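Local coordinates for Blr3880 protein (Bradyrhizobium japonicum, PDB 2OOD), which probably catalyses the zinc-dependent hydrolytic deamination of guanine to xanthine and ammonia, a step of purine degradation, at residues 207-220 / 249-263. Residues are numbered along the deposited sequence; the frame is centred on the assembly and turned at random.
Sequences FAFGASPELLKACQ and HPDCQDYLGVYEKFD. With GUN (guanine), chain C.
Ala-208 meets 249-263 through both backbone and side chain. Its N-H donates to Tyr-259 OH (2.9 Å, 155° at the hydrogen), and its small CB packs against Tyr-255, 3.4 Å from CE2, with Tyr-259 OH on the same side. His-249 meets the same turn edge-on: the single N-H at NE2 is shared in the ring plane by two weak bonds, to Ala-208 O (3.3 Å) and Ala-211 O (3.1 Å), while Val-258 CG1 covers a ring face. Farther along, Phe-262 supplies the broad apolar surface. Leu-216 CB sits over the centre of one face in a CH-pi contact, 3.8 Å from the centroid, and Lys-261 CG lies against the opposite face. With CG beside its backbone N (chi1 -71°), Leu-216 also brings CD1 to Val-258 CG1. Beyond Leu-216, the extended Gln-220 side chain runs across Phe-262 to reach Asp-263, NE2 donating to OD2 (2.9 Å) from above the carboxylate plane; a water accepts from both Lys-217 NZ and Lys-261 NZ, the latter also salt-bridged to Asp-251 OD2 (2.8 Å).

Outside the pair, Tyr-259 OH also bonds to Thr-233 and His-234, and Tyr-255 OH to Glu-241. Phe-207, preceding Ala-208, lays its ring over guanine C8, so the contact backs the pocket wall. In this amidohydrolase TIM barrel it joins the turn after strand 199-205 and helix 213-225 to the short helix 255-260, with helix 239-248 packed against Ala-208 and Tyr-255.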
ATOM      1  N   PHE A 207     -22.098  -8.563 -12.761  1.00 37.86           N
ATOM      2  CA  PHE A 207     -22.572  -8.491 -11.385  1.00 38.21           C
ATOM      3  C   PHE A 207     -24.081  -8.278 -11.348  1.00 38.78           C
ATOM      4  O   PHE A 207     -24.641  -7.565 -12.184  1.00 39.09           O
ATOM      5  CB  PHE A 207     -21.817  -7.396 -10.611  1.00 38.75           C
ATOM      6  CG  PHE A 207     -22.157  -5.998 -11.030  1.00 38.88           C
ATOM      7  CD1 PHE A 207     -22.200  -5.641 -12.376  1.00 38.44           C
ATOM      8  CD2 PHE A 207     -22.410  -5.021 -10.068  1.00 39.72           C
ATOM      9  CE1 PHE A 207     -22.498  -4.328 -12.762  1.00 38.99           C
ATOM     10  CE2 PHE A 207     -22.709  -3.695 -10.449  1.00 39.85           C
ATOM     11  CZ  PHE A 207     -22.751  -3.356 -11.795  1.00 38.98           C
ATOM     12  N   ALA A 208     -24.731  -8.921 -10.380  1.00 39.22           N
ATOM     13  CA  ALA A 208     -26.181  -8.866 -10.231  1.00 38.95           C
ATOM     14  C   ALA A 208     -26.764  -7.495 -10.500  1.00 38.76           C
ATOM     15  O   ALA A 208     -27.744  -7.363 -11.233  1.00 38.48           O
ATOM     16  CB  ALA A 208     -26.586  -9.347  -8.840  1.00 38.97           C
ATOM     17  N   PHE A 209     -26.158  -6.469  -9.920  1.00 39.11           N
ATOM     18  CA  PHE A 209     -26.665  -5.117 -10.115  1.00 40.20           C
ATOM     19  C   PHE A 209     -26.807  -4.724 -11.580  1.00 39.00           C
ATOM     20  O   PHE A 209     -27.659  -3.906 -11.924  1.00 38.95           O
ATOM     21  CB  PHE A 209     -25.761  -4.108  -9.413  1.00 40.89           C
ATOM     22  CG  PHE A 209     -26.275  -2.700  -9.469  1.00 43.04           C
ATOM     23  CD1 PHE A 209     -27.491  -2.369  -8.876  1.00 44.28           C
ATOM     24  CD2 PHE A 209     -25.538  -1.696 -10.091  1.00 44.45           C
ATOM     25  CE1 PHE A 209     -27.968  -1.052  -8.899  1.00 45.62           C
ATOM     26  CE2 PHE A 209     -26.007  -0.368 -10.121  1.00 45.91           C
ATOM     27  CZ  PHE A 209     -27.223  -0.049  -9.522  1.00 45.88           C
ATOM     28  N   GLY A 210     -25.966  -5.297 -12.435  1.00 38.15           N
ATOM     29  CA  GLY A 210     -26.027  -4.979 -13.851  1.00 37.92           C
ATOM     30  C   GLY A 210     -26.465  -6.160 -14.698  1.00 39.11           C
ATOM     31  O   GLY A 210     -26.129  -6.233 -15.883  1.00 38.09           O
ATOM     32  N   ALA A 211     -27.228  -7.078 -14.103  1.00 38.27           N
ATOM     33  CA  ALA A 211     -27.695  -8.263 -14.811  1.00 38.42           C
ATOM     34  C   ALA A 211     -29.185  -8.552 -14.638  1.00 40.40           C
ATOM     35  O   ALA A 211     -29.629  -8.958 -13.557  1.00 41.45           O
ATOM     36  CB  ALA A 211     -26.891  -9.467 -14.369  1.00 36.79           C
ATOM     37  N   SER A 212     -29.957  -8.351 -15.705  1.00 41.14           N
ATOM     38  CA  SER A 212     -31.390  -8.619 -15.658  1.00 41.43           C
ATOM     39  C   SER A 212     -31.573 -10.119 -15.459  1.00 42.44           C
ATOM     40  O   SER A 212     -30.682 -10.915 -15.783  1.00 42.26           O
ATOM     41  CB  SER A 212     -32.060  -8.224 -16.972  1.00 41.47           C
ATOM     42  OG  SER A 212     -31.983  -9.290 -17.907  1.00 40.85           O
ATOM     43  N   PRO A 213     -32.735 -10.534 -14.931  1.00 43.69           N
ATOM     44  CA  PRO A 213     -32.944 -11.969 -14.729  1.00 43.88           C
ATOM     45  C   PRO A 213     -32.842 -12.778 -16.025  1.00 44.82           C
ATOM     46  O   PRO A 213     -32.658 -14.000 -15.973  1.00 45.14           O
ATOM     47  CB  PRO A 213     -34.327 -12.035 -14.074  1.00 42.68           C
ATOM     48  CG  PRO A 213     -35.000 -10.802 -14.563  1.00 42.44           C
ATOM     49  CD  PRO A 213     -33.906  -9.766 -14.482  1.00 42.73           C
ATOM     50  N   GLU A 214     -32.955 -12.118 -17.182  1.00 43.86           N
ATOM     51  CA  GLU A 214     -32.823 -12.851 -18.447  1.00 45.85           C
ATOM     52  C   GLU A 214     -31.341 -13.175 -18.677  1.00 45.51           C
ATOM     53  O   GLU A 214     -30.988 -14.303 -19.052  1.00 44.02           O
ATOM     54  CB  GLU A 214     -33.348 -12.042 -19.640  1.00 47.62           C
ATOM     55  CG  GLU A 214     -34.807 -11.649 -19.547  1.00 51.02           C
ATOM     56  CD  GLU A 214     -34.993 -10.276 -18.908  1.00 53.34           C
ATOM     57  OE1 GLU A 214     -34.569  -9.269 -19.547  1.00 54.34           O
ATOM     58  OE2 GLU A 214     -35.555 -10.209 -17.778  1.00 53.79           O
ATOM     59  N   LEU A 215     -30.483 -12.179 -18.448  1.00 43.42           N
ATOM     60  CA  LEU A 215     -29.046 -12.347 -18.617  1.00 42.00           C
ATOM     61  C   LEU A 215     -28.538 -13.452 -17.688  1.00 42.33           C
ATOM     62  O   LEU A 215     -27.732 -14.289 -18.087  1.00 42.66           O
ATOM     63  CB  LEU A 215     -28.321 -11.034 -18.318  1.00 39.91           C
ATOM     64  CG  LEU A 215     -26.795 -11.061 -18.433  1.00 38.62           C
ATOM     65  CD1 LEU A 215     -26.405 -11.497 -19.827  1.00 37.65           C
ATOM     66  CD2 LEU A 215     -26.227  -9.685 -18.122  1.00 36.81           C
ATOM     67  N   LEU A 216     -29.017 -13.463 -16.450  1.00 42.48           N
ATOM     68  CA  LEU A 216     -28.585 -14.488 -15.509  1.00 42.36           C
ATOM     69  C   LEU A 216     -29.189 -15.832 -15.886  1.00 43.33           C
ATOM     70  O   LEU A 216     -28.599 -16.880 -15.620  1.00 43.61           O
ATOM     71  CB  LEU A 216     -28.986 -14.117 -14.079  1.00 40.99           C
ATOM     72  CG  LEU A 216     -28.212 -12.948 -13.468  1.00 40.10           C
ATOM     73  CD1 LEU A 216     -28.798 -12.593 -12.115  1.00 39.66           C
ATOM     74  CD2 LEU A 216     -26.752 -13.324 -13.331  1.00 39.73           C
ATOM     75  N   LYS A 217     -30.366 -15.807 -16.507  1.00 43.82           N
ATOM     76  CA  LYS A 217     -31.004 -17.053 -16.915  1.00 44.90           C
ATOM     77  C   LYS A 217     -30.182 -17.628 -18.079  1.00 45.08           C
ATOM     78  O   LYS A 217     -30.077 -18.850 -18.253  1.00 44.65           O
ATOM     79  CB  LYS A 217     -32.463 -16.807 -17.331  1.00 45.14           C
ATOM     80  CG  LYS A 217     -33.288 -18.094 -17.377  1.00 48.09           C
ATOM     81  CD  LYS A 217     -34.781 -17.850 -17.668  1.00 51.20           C
ATOM     82  CE  LYS A 217     -35.591 -17.415 -16.417  1.00 53.02           C
ATOM     83  NZ  LYS A 217     -35.332 -16.013 -15.918  1.00 53.83           N
ATOM     84  N   ALA A 218     -29.582 -16.727 -18.857  1.00 43.76           N
ATOM     85  CA  ALA A 218     -28.746 -17.110 -19.985  1.00 42.85           C
ATOM     86  C   ALA A 218     -27.473 -17.786 -19.455  1.00 43.71           C
ATOM     87  O   ALA A 218     -27.028 -18.811 -19.992  1.00 43.72           O
ATOM     88  CB  ALA A 218     -28.385 -15.874 -20.808  1.00 42.25           C
ATOM     89  N   CYS A 219     -26.893 -17.208 -18.403  1.00 42.06           N
ATOM     90  CA  CYS A 219     -25.683 -17.761 -17.794  1.00 41.98           C
ATOM     91  C   CYS A 219     -26.008 -19.143 -17.271  1.00 41.52           C
ATOM     92  O   CYS A 219     -25.183 -20.053 -17.333  1.00 41.82           O
ATOM     93  CB  CYS A 219     -25.206 -16.890 -16.631  1.00 41.27           C
ATOM     94  SG  CYS A 219     -24.691 -15.235 -17.106  1.00 42.47           S
ATOM     95  N   GLN A 220     -27.218 -19.286 -16.743  1.00 42.04           N
ATOM     96  CA  GLN A 220     -27.674 -20.557 -16.208  1.00 42.53           C
ATOM     97  C   GLN A 220     -27.671 -21.576 -17.340  1.00 42.86           C
ATOM     98  O   GLN A 220     -27.121 -22.673 -17.193  1.00 42.16           O
ATOM     99  CB  GLN A 220     -29.081 -20.405 -15.627  1.00 42.54           C
ATOM    100  CG  GLN A 220     -29.713 -21.701 -15.169  1.00 42.82           C
ATOM    101  CD  GLN A 220     -31.080 -21.483 -14.537  1.00 43.35           C
ATOM    102  OE1 GLN A 220     -31.880 -20.663 -15.013  1.00 43.64           O
ATOM    103  NE2 GLN A 220     -31.362 -22.225 -13.469  1.00 41.93           N
ATOM    104  N   HIS A 249     -33.492  -6.982  -7.835  1.00 47.53           N
ATOM    105  CA  HIS A 249     -33.893  -8.380  -7.678  1.00 47.26           C
ATOM    106  C   HIS A 249     -34.698  -8.495  -6.388  1.00 47.46           C
ATOM    107  O   HIS A 249     -34.225  -9.042  -5.371  1.00 46.57           O
ATOM    108  CB  HIS A 249     -32.657  -9.286  -7.624  1.00 47.71           C
ATOM    109  CG  HIS A 249     -31.893  -9.324  -8.909  1.00 48.52           C
ATOM    110  ND1 HIS A 249     -32.369  -9.959 -10.037  1.00 48.36           N
ATOM    111  CD2 HIS A 249     -30.712  -8.762  -9.261  1.00 48.58           C
ATOM    112  CE1 HIS A 249     -31.513  -9.785 -11.030  1.00 48.26           C
ATOM    113  NE2 HIS A 249     -30.499  -9.062 -10.586  1.00 48.37           N
ATOM    114  N   PRO A 250     -35.940  -7.985  -6.425  1.00 46.80           N
ATOM    115  CA  PRO A 250     -36.907  -7.958  -5.322  1.00 46.17           C
ATOM    116  C   PRO A 250     -37.300  -9.320  -4.778  1.00 46.34           C
ATOM    117  O   PRO A 250     -37.734  -9.439  -3.632  1.00 46.25           O
ATOM    118  CB  PRO A 250     -38.095  -7.211  -5.926  1.00 44.39           C
ATOM    119  CG  PRO A 250     -38.053  -7.641  -7.349  1.00 44.31           C
ATOM    120  CD  PRO A 250     -36.575  -7.545  -7.682  1.00 44.68           C
ATOM    121  N   ASP A 251     -37.124 -10.350  -5.588  1.00 48.05           N
ATOM    122  CA  ASP A 251     -37.505 -11.695  -5.177  1.00 50.12           C
ATOM    123  C   ASP A 251     -36.385 -12.516  -4.545  1.00 50.03           C
ATOM    124  O   ASP A 251     -36.502 -13.745  -4.461  1.00 49.58           O
ATOM    125  CB  ASP A 251     -38.055 -12.451  -6.384  1.00 53.04           C
ATOM    126  CG  ASP A 251     -37.075 -12.464  -7.549  1.00 55.79           C
ATOM    127  OD1 ASP A 251     -36.656 -11.356  -7.992  1.00 56.54           O
ATOM    128  OD2 ASP A 251     -36.726 -13.582  -8.011  1.00 57.32           O
ATOM    129  N   CYS A 252     -35.311 -11.854  -4.108  1.00 49.02           N
ATOM    130  CA  CYS A 252     -34.183 -12.559  -3.491  1.00 48.03           C
ATOM    131  C   CYS A 252     -33.805 -11.963  -2.127  1.00 47.87           C
ATOM    132  O   CYS A 252     -33.840 -10.745  -1.933  1.00 47.70           O
ATOM    133  CB  CYS A 252     -32.972 -12.562  -4.445  1.00 48.15           C
ATOM    134  SG  CYS A 252     -33.126 -13.701  -5.898  1.00 47.59           S
ATOM    135  N   GLN A 253     -33.432 -12.835  -1.193  1.00 47.30           N
ATOM    136  CA  GLN A 253     -33.090 -12.436   0.176  1.00 47.46           C
ATOM    137  C   GLN A 253     -31.713 -11.798   0.367  1.00 45.44           C
ATOM    138  O   GLN A 253     -31.588 -10.780   1.052  1.00 44.21           O
ATOM    139  CB  GLN A 253     -33.234 -13.655   1.096  1.00 50.20           C
ATOM    140  CG  GLN A 253     -34.391 -14.551   0.671  1.00 54.87           C
ATOM    141  CD  GLN A 253     -35.645 -13.730   0.393  1.00 57.46           C
ATOM    142  OE1 GLN A 253     -36.197 -13.100   1.310  1.00 59.91           O
ATOM    143  NE2 GLN A 253     -36.093 -13.712  -0.872  1.00 58.09           N
ATOM    144  N   ASP A 254     -30.682 -12.407  -0.214  1.00 43.36           N
ATOM    145  CA  ASP A 254     -29.327 -11.873  -0.106  1.00 42.16           C
ATOM    146  C   ASP A 254     -28.610 -11.892  -1.456  1.00 41.22           C
ATOM    147  O   ASP A 254     -29.047 -12.559  -2.398  1.00 40.79           O
ATOM    148  CB  ASP A 254     -28.521 -12.650   0.951  1.00 41.69           C
ATOM    149  CG  ASP A 254     -28.692 -14.156   0.838  1.00 42.00           C
ATOM    150  OD1 ASP A 254     -28.810 -14.657  -0.300  1.00 42.78           O
ATOM    151  OD2 ASP A 254     -28.692 -14.841   1.884  1.00 40.84           O
ATOM    152  N   TYR A 255     -27.507 -11.156  -1.553  1.00 40.36           N
ATOM    153  CA  TYR A 255     -26.764 -11.084  -2.801  1.00 39.29           C
ATOM    154  C   TYR A 255     -26.433 -12.472  -3.360  1.00 39.81           C
ATOM    155  O   TYR A 255     -26.617 -12.727  -4.555  1.00 38.82           O
ATOM    156  CB  TYR A 255     -25.491 -10.262  -2.590  1.00 40.84           C
ATOM    157  CG  TYR A 255     -24.997  -9.547  -3.832  1.00 42.11           C
ATOM    158  CD1 TYR A 255     -24.546  -8.233  -3.764  1.00 42.68           C
ATOM    159  CD2 TYR A 255     -24.947 -10.190  -5.064  1.00 42.38           C
ATOM    160  CE1 TYR A 255     -24.053  -7.576  -4.892  1.00 43.31           C
ATOM    161  CE2 TYR A 255     -24.453  -9.544  -6.199  1.00 42.98           C
ATOM    162  CZ  TYR A 255     -24.004  -8.240  -6.107  1.00 43.45           C
ATOM    163  OH  TYR A 255     -23.478  -7.608  -7.221  1.00 44.03           O
ATOM    164  N   LEU A 256     -25.948 -13.370  -2.507  1.00 38.77           N
ATOM    165  CA  LEU A 256     -25.620 -14.720  -2.954  1.00 38.23           C
ATOM    166  C   LEU A 256     -26.884 -15.428  -3.442  1.00 39.29           C
ATOM    167  O   LEU A 256     -26.827 -16.277  -4.327  1.00 39.62           O
ATOM    168  CB  LEU A 256     -24.988 -15.518  -1.810  1.00 37.54           C
ATOM    169  CG  LEU A 256     -24.576 -16.968  -2.085  1.00 36.49           C
ATOM    170  CD1 LEU A 256     -23.523 -17.015  -3.164  1.00 36.09           C
ATOM    171  CD2 LEU A 256     -24.034 -17.591  -0.823  1.00 35.50           C
ATOM    172  N   GLY A 257     -28.024 -15.069  -2.864  1.00 40.40           N
ATOM    173  CA  GLY A 257     -29.283 -15.687  -3.241  1.00 40.35           C
ATOM    174  C   GLY A 257     -29.650 -15.460  -4.693  1.00 41.46           C
ATOM    175  O   GLY A 257     -30.284 -16.312  -5.322  1.00 42.44           O
ATOM    176  N   VAL A 258     -29.257 -14.309  -5.231  1.00 40.97           N
ATOM    177  CA  VAL A 258     -29.547 -13.987  -6.618  1.00 39.60           C
ATOM    178  C   VAL A 258     -28.894 -14.999  -7.553  1.00 40.61           C
ATOM    179  O   VAL A 258     -29.522 -15.469  -8.500  1.00 41.53           O
ATOM    180  CB  VAL A 258     -29.032 -12.587  -6.982  1.00 40.14           C
ATOM    181  CG1 VAL A 258     -29.354 -12.279  -8.443  1.00 38.85           C
ATOM    182  CG2 VAL A 258     -29.652 -11.552  -6.058  1.00 39.66           C
ATOM    183  N   TYR A 259     -27.634 -15.335  -7.284  1.00 40.64           N
ATOM    184  CA  TYR A 259     -26.904 -16.289  -8.114  1.00 40.22           C
ATOM    185  C   TYR A 259     -27.349 -17.729  -7.910  1.00 40.97           C
ATOM    186  O   TYR A 259     -27.233 -18.536  -8.828  1.00 41.71           O
ATOM    187  CB  TYR A 259     -25.397 -16.194  -7.859  1.00 38.56           C
ATOM    188  CG  TYR A 259     -24.814 -14.847  -8.199  1.00 36.08           C
ATOM    189  CD1 TYR A 259     -24.987 -14.292  -9.457  1.00 35.05           C
ATOM    190  CD2 TYR A 259     -24.117 -14.114  -7.254  1.00 35.04           C
ATOM    191  CE1 TYR A 259     -24.484 -13.036  -9.761  1.00 33.89           C
ATOM    192  CE2 TYR A 259     -23.608 -12.860  -7.547  1.00 33.40           C
ATOM    193  CZ  TYR A 259     -23.797 -12.325  -8.800  1.00 33.91           C
ATOM    194  OH  TYR A 259     -23.314 -11.064  -9.085  1.00 34.73           O
ATOM    195  N   GLU A 260     -27.831 -18.062  -6.714  1.00 40.46           N
ATOM    196  CA  GLU A 260     -28.291 -19.424  -6.448  1.00 40.15           C
ATOM    197  C   GLU A 260     -29.607 -19.674  -7.181  1.00 38.76           C
ATOM    198  O   GLU A 260     -29.900 -20.794  -7.601  1.00 38.43           O
ATOM    199  CB  GLU A 260     -28.495 -19.640  -4.951  1.00 40.73           C
ATOM    200  CG  GLU A 260     -27.223 -19.690  -4.141  1.00 42.33           C
ATOM    201  CD  GLU A 260     -27.490 -19.583  -2.651  1.00 43.57           C
ATOM    202  OE1 GLU A 260     -28.080 -18.561  -2.225  1.00 43.86           O
ATOM    203  OE2 GLU A 260     -27.110 -20.517  -1.909  1.00 43.59           O
ATOM    204  N   LYS A 261     -30.400 -18.620  -7.329  1.00 38.00           N
ATOM    205  CA  LYS A 261     -31.678 -18.719  -8.017  1.00 38.46           C
ATOM    206  C   LYS A 261     -31.453 -19.262  -9.419  1.00 39.33           C
ATOM    207  O   LYS A 261     -32.364 -19.808 -10.033  1.00 39.64           O
ATOM    208  CB  LYS A 261     -32.348 -17.337  -8.095  1.00 38.97           C
ATOM    209  CG  LYS A 261     -33.608 -17.279  -8.966  1.00 39.43           C
ATOM    210  CD  LYS A 261     -34.130 -15.845  -9.131  1.00 40.19           C
ATOM    211  CE  LYS A 261     -35.350 -15.796 -10.055  1.00 41.30           C
ATOM    212  NZ  LYS A 261     -35.751 -14.411 -10.491  1.00 41.79           N
ATOM    213  N   PHE A 262     -30.230 -19.126  -9.920  1.00 39.15           N
ATOM    214  CA  PHE A 262     -29.915 -19.592 -11.262  1.00 39.07           C
ATOM    215  C   PHE A 262     -28.847 -20.680 -11.322  1.00 40.03           C
ATOM    216  O   PHE A 262     -28.202 -20.859 -12.352  1.00 40.69           O
ATOM    217  CB  PHE A 262     -29.492 -18.406 -12.119  1.00 38.82           C
ATOM    218  CG  PHE A 262     -30.557 -17.356 -12.263  1.00 39.44           C
ATOM    219  CD1 PHE A 262     -31.523 -17.457 -13.263  1.00 38.94           C
ATOM    220  CD2 PHE A 262     -30.597 -16.259 -11.403  1.00 39.40           C
ATOM    221  CE1 PHE A 262     -32.517 -16.474 -13.405  1.00 38.97           C
ATOM    222  CE2 PHE A 262     -31.586 -15.274 -11.537  1.00 39.82           C
ATOM    223  CZ  PHE A 262     -32.545 -15.383 -12.541  1.00 39.07           C
ATOM    224  N   ASP A 263     -28.669 -21.406 -10.224  1.00 41.25           N
ATOM    225  CA  ASP A 263     -27.686 -22.495 -10.142  1.00 43.00           C
ATOM    226  C   ASP A 263     -26.254 -22.129 -10.527  1.00 42.54           C
ATOM    227  O   ASP A 263     -25.505 -22.985 -11.003  1.00 42.39           O
ATOM    228  CB  ASP A 263     -28.116 -23.679 -11.011  1.00 44.25           C
ATOM    229  CG  ASP A 263     -29.505 -24.167 -10.681  1.00 46.42           C
ATOM    230  OD1 ASP A 263     -29.754 -24.495  -9.498  1.00 47.98           O
ATOM    231  OD2 ASP A 263     -30.343 -24.224 -11.608  1.00 46.87           O
TER
HETATM  232  N9  GUN C 600     -18.570  -5.229 -10.777  1.00 63.26           N
HETATM  233  C8  GUN C 600     -19.473  -4.220 -10.782  1.00 63.96           C
HETATM  234  N7  GUN C 600     -18.992  -3.169 -10.182  1.00 64.25           N
HETATM  235  C5  GUN C 600     -17.737  -3.427  -9.755  1.00 63.49           C
HETATM  236  C6  GUN C 600     -16.736  -2.680  -9.053  1.00 62.71           C
HETATM  237  O6  GUN C 600     -16.927  -1.508  -8.705  1.00 62.78           O
HETATM  238  N1  GUN C 600     -15.522  -3.309  -8.786  1.00 60.92           N
HETATM  239  C2  GUN C 600     -15.293  -4.619  -9.180  1.00 59.16           C
HETATM  240  N2  GUN C 600     -14.073  -5.219  -8.912  1.00 54.36           N
HETATM  241  N3  GUN C 600     -16.213  -5.315  -9.825  1.00 60.63           N
HETATM  242  C4  GUN C 600     -17.436  -4.770 -10.125  1.00 63.12           C
HETATM  243  O   HOH W   1     -36.330 -15.558 -13.122  1.00 46.58           O